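Local coordinates for glutathione S-transferase 2 (Heligmosomoides polygyrus, PDB 1TW9), which probably catalyses the conjugation of glutathione to electrophilic compounds, displacing a halide from halogenated substrates, at residues A78-T81 against P82-A86; V124-P127 against A128-K131. All blocks are in the same frame, centred on the assembly; numbering follows the deposited sequence.

Contact 1. Residues A78-T81 against P82-A86; sequences AGAT and PFESA
Thr-81 is the N-cap of helix 82-101, and its hydroxyl oxygen OG1 accepts the backbone N-H of Glu-84 at 3.0 Å in a nearly straight bond (168°). With chi1 at 65°, OG1 sits between the backbone N and the carbonyl carbon of its own residue, a rotation that carries it to within bonding distance of Glu-84 N in the first helical turn, where N-H groups have no preceding helical carbonyl to bind. Threonine suits the place because its short side chain brings an oxygen to that turn. The main chain adds the first regular bond of the helix, from Ser-85 N to Thr-81 O at 3.0 Å. Pro-82 follows naturally, since the first helical residue needs no N-H and the ring fixes its phi; the ring abuts the cap tightly, with Thr-81 CB 3.4 Å from Pro-82 CD.

The inner side is close-packed. Ser-85 CB lies 3.1 Å from Ala-78 O, its hydroxyl is bonded to Lys-73 of helix 64-75, and the small methyl of Ala-78 rests on that same helix. At the surface the loop has one tight spot, Gly-79, where a beta carbon would collide with Glu-84 CB and the positive phi also calls for glycine.

Thr-81 is exposed yet held through OG1 and O; the looser solvent side belongs to Ala-80 and the outer part of Glu-84. The glutamate, whose negative charge would probably suit the positive end of the helix dipole, extends its chain beyond CG toward the loop: OE1 is 2.8 Å from Ala-80 N, which comes from above the carboxylate plane, 41° out of it.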
loop_
_atom_site.group_PDB
_atom_site.type_symbol
_atom_site.label_atom_id
_atom_site.label_comp_id
_atom_site.label_asym_id
_atom_site.label_seq_id
_atom_site.Cartn_x
_atom_site.Cartn_y
_atom_site.Cartn_z
ATOM N N ALA A 78 -7.807 -4.812 11.540
ATOM C CA ALA A 78 -6.603 -3.968 11.164
ATOM C C ALA A 78 -5.837 -3.486 12.395
ATOM O O ALA A 78 -5.248 -2.425 12.355
ATOM C CB ALA A 78 -7.002 -2.860 10.349
ATOM N N GLY A 79 -5.729 -4.315 13.405
ATOM C CA GLY A 79 -4.964 -4.004 14.565
ATOM C C GLY A 79 -5.738 -3.214 15.590
ATOM O O GLY A 79 -6.835 -2.700 15.312
ATOM N N ALA A 80 -5.180 -3.156 16.794
ATOM C CA ALA A 80 -5.825 -2.519 17.941
ATOM C C ALA A 80 -5.498 -1.082 18.187
ATOM O O ALA A 80 -6.217 -0.391 18.880
ATOM C CB ALA A 80 -5.589 -3.348 19.189
ATOM N N THR A 81 -4.361 -0.613 17.630
ATOM C CA THR A 81 -3.927 0.717 17.775
ATOM C C THR A 81 -3.457 1.239 16.413
ATOM O O THR A 81 -3.148 0.416 15.494
ATOM C CB THR A 81 -2.718 0.783 18.735
ATOM O OG1 THR A 81 -1.579 0.093 18.156
ATOM C CG2 THR A 81 -2.988 0.101 20.061
ATOM N N PRO A 82 -3.281 2.560 16.303
ATOM C CA PRO A 82 -2.758 3.140 15.086
ATOM C C PRO A 82 -1.378 2.561 14.688
ATOM O O PRO A 82 -1.140 2.255 13.490
ATOM C CB PRO A 82 -2.624 4.620 15.445
ATOM C CG PRO A 82 -3.726 4.853 16.394
ATOM C CD PRO A 82 -3.774 3.603 17.236
ATOM N N PHE A 83 -0.549 2.325 15.661
ATOM C CA PHE A 83 0.787 1.733 15.356
ATOM C C PHE A 83 0.636 0.277 14.869
ATOM O O PHE A 83 1.345 -0.155 13.943
ATOM C CB PHE A 83 1.746 1.869 16.498
ATOM C CG PHE A 83 3.167 1.704 16.099
ATOM C CD1 PHE A 83 3.907 2.733 15.543
ATOM C CD2 PHE A 83 3.803 0.492 16.280
ATOM C CE1 PHE A 83 5.258 2.585 15.174
ATOM C CE2 PHE A 83 5.187 0.341 15.968
ATOM C CZ PHE A 83 5.902 1.390 15.375
ATOM N N GLU A 84 -0.215 -0.520 15.513
ATOM C CA GLU A 84 -0.436 -1.879 15.026
ATOM C C GLU A 84 -0.889 -1.857 13.582
ATOM O O GLU A 84 -0.454 -2.690 12.753
ATOM C CB GLU A 84 -1.406 -2.681 15.885
ATOM C CG GLU A 84 -0.883 -3.097 17.225
ATOM C CD GLU A 84 -1.700 -4.147 17.925
ATOM O OE1 GLU A 84 -2.768 -4.539 17.404
ATOM O OE2 GLU A 84 -1.271 -4.622 19.024
ATOM N N SER A 85 -1.796 -0.939 13.246
ATOM C CA SER A 85 -2.318 -0.919 11.940
ATOM C C SER A 85 -1.235 -0.564 10.909
ATOM O O SER A 85 -1.155 -1.190 9.809
ATOM C CB SER A 85 -3.471 0.086 11.827
ATOM O OG SER A 85 -4.109 0.078 10.586
ATOM N N ALA A 86 -0.315 0.268 11.331
ATOM C CA ALA A 86 0.832 0.675 10.498
ATOM C C ALA A 86 1.793 -0.529 10.331
ATOM O O ALA A 86 2.330 -0.738 9.251
ATOM C CB ALA A 86 1.544 1.830 11.090
#

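Contact 2. Residues V124-P127 against A128-K131; sequences VLLP and ARTK
Leu-126 and Arg-129 run side by side, pointing the same way from neighbouring turns of helix 119-142, and the leucine sets one methyl over the face of the arginine's guanidinium. Leu-126 CD2 stands 3.6 Å from Arg-129 CZ, over the centre of the planar group, so a branched aliphatic residue covers that face without competing for its N-H groups. The arginine doubles back to get there: chi1 of 80° puts CG between the backbone N and the carbonyl carbon, and a second bend at chi2 keeps the chain close to the helix. NH1 then reaches Leu-126 O at 3.2 Å in a bent bond, with the oxygen tilted from the guanidinium plane, while NE and NH2 bond to the carbonyls of Tyr-174 and Glu-173. With Arg-129 replaced by an alanine, those two carbonyls would probably lose these donors, Leu-126 O would keep one donor fewer, and Leu-126 CD2 would lose its flat neighbour.

Leu-126 O also accepts the helical N-H of Thr-130 at 2.9 Å, and the two donors approach from opposite faces of the carbonyl plane. Next in the chain, Pro-127 has no N-H to offer the turn before, and the helix is kinked there; its own carbonyl still receives Lys-131 N at 3.3 Å. The small Ala-128 fits a buried place, its methyl 3.1 Å from Val-124 O and packed on Met-102.

The carbonyl oxygens of Leu-126, Glu-173 and Tyr-174 share the guanidinium of the buried arginine, which is likely to spread its positive charge over neutral acceptors and to pin helix 119-142 to the 173-174 loop.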
loop_
_atom_site.group_PDB
_atom_site.type_symbol
_atom_site.label_atom_id
_atom_site.label_comp_id
_atom_site.label_asym_id
_atom_site.label_seq_id
_atom_site.Cartn_x
_atom_site.Cartn_y
_atom_site.Cartn_z
ATOM N N VAL A 124 14.164 -17.940 -8.902
ATOM C CA VAL A 124 13.543 -16.756 -8.325
ATOM C C VAL A 124 12.698 -17.079 -7.086
ATOM O O VAL A 124 12.853 -16.419 -6.053
ATOM C CB VAL A 124 12.753 -15.891 -9.388
ATOM C CG1 VAL A 124 13.377 -15.993 -10.779
ATOM C CG2 VAL A 124 11.272 -16.225 -9.430
ATOM N N LEU A 125 11.843 -18.096 -7.166
ATOM C CA LEU A 125 10.869 -18.344 -6.097
ATOM C C LEU A 125 11.569 -18.580 -4.761
ATOM O O LEU A 125 11.315 -17.889 -3.768
ATOM C CB LEU A 125 10.015 -19.571 -6.428
ATOM C CG LEU A 125 8.616 -19.680 -5.851
ATOM C CD1 LEU A 125 8.351 -21.099 -5.364
ATOM C CD2 LEU A 125 8.319 -18.665 -4.804
ATOM N N LEU A 126 12.435 -19.584 -4.735
ATOM C CA LEU A 126 13.025 -20.057 -3.480
ATOM C C LEU A 126 13.950 -19.014 -2.821
ATOM O O LEU A 126 13.831 -18.806 -1.616
ATOM C CB LEU A 126 13.649 -21.456 -3.643
ATOM C CG LEU A 126 12.575 -22.528 -3.984
ATOM C CD1 LEU A 126 13.207 -23.873 -4.241
ATOM C CD2 LEU A 126 11.426 -22.686 -2.936
ATOM N N PRO A 127 14.842 -18.345 -3.564
ATOM C CA PRO A 127 15.586 -17.175 -3.024
ATOM C C PRO A 127 14.708 -16.057 -2.472
ATOM O O PRO A 127 14.983 -15.495 -1.384
ATOM C CB PRO A 127 16.315 -16.627 -4.257
ATOM C CG PRO A 127 16.441 -17.773 -5.160
ATOM C CD PRO A 127 15.286 -18.699 -4.924
ATOM N N ALA A 128 13.670 -15.719 -3.246
ATOM C CA ALA A 128 12.751 -14.659 -2.853
ATOM C C ALA A 128 12.101 -15.062 -1.586
ATOM O O ALA A 128 11.977 -14.220 -0.662
ATOM C CB ALA A 128 11.719 -14.406 -3.938
ATOM N N ARG A 129 11.665 -16.323 -1.511
ATOM C CA ARG A 129 10.926 -16.702 -0.334
ATOM C C ARG A 129 11.817 -16.840 0.893
ATOM O O ARG A 129 11.392 -16.512 1.989
ATOM C CB ARG A 129 10.010 -17.897 -0.617
ATOM C CG ARG A 129 10.637 -19.197 -0.615
ATOM C CD ARG A 129 10.995 -19.740 0.774
ATOM N NE ARG A 129 11.061 -21.211 0.782
ATOM C CZ ARG A 129 12.121 -21.937 0.544
ATOM N NH1 ARG A 129 13.266 -21.416 0.134
ATOM N NH2 ARG A 129 12.033 -23.257 0.631
ATOM N N THR A 130 13.094 -17.225 0.735
ATOM C CA THR A 130 13.978 -17.223 1.896
ATOM C C THR A 130 14.095 -15.836 2.574
ATOM O O THR A 130 14.028 -15.715 3.815
ATOM C CB THR A 130 15.363 -17.705 1.465
ATOM O OG1 THR A 130 15.285 -19.073 1.021
ATOM C CG2 THR A 130 16.453 -17.732 2.616
ATOM N N LYS A 131 14.277 -14.797 1.760
ATOM C CA LYS A 131 14.358 -13.452 2.254
ATOM C C LYS A 131 13.044 -13.007 2.906
ATOM O O LYS A 131 13.038 -12.617 4.078
ATOM C CB LYS A 131 14.696 -12.506 1.123
ATOM C CG LYS A 131 14.947 -11.081 1.615
ATOM C CD LYS A 131 15.736 -10.257 0.581
ATOM C CE LYS A 131 15.007 -10.163 -0.768
ATOM N NZ LYS A 131 15.550 -9.136 -1.761
#

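In the fold
From the N terminus, the chain completes the thioredoxin-like sheet and helix 64-75 before contact 1 turns it through the loop 78-81 into helix 82-101, the first helix of the all-helical part of the transferase fold. Phe-83 and Ala-86 there also pack on Gln-60 and Leu-61 of the second subunit, placing this helix start at the dimer interface. Contact 2 comes later, within helix 119-142, which follows helix 82-101; Lys-131 joins the two by a salt bridge to Glu-101. The contacts neither nest nor cross: they lie in series, with centres about 28 Å apart, and contact 2 touches no other subunit.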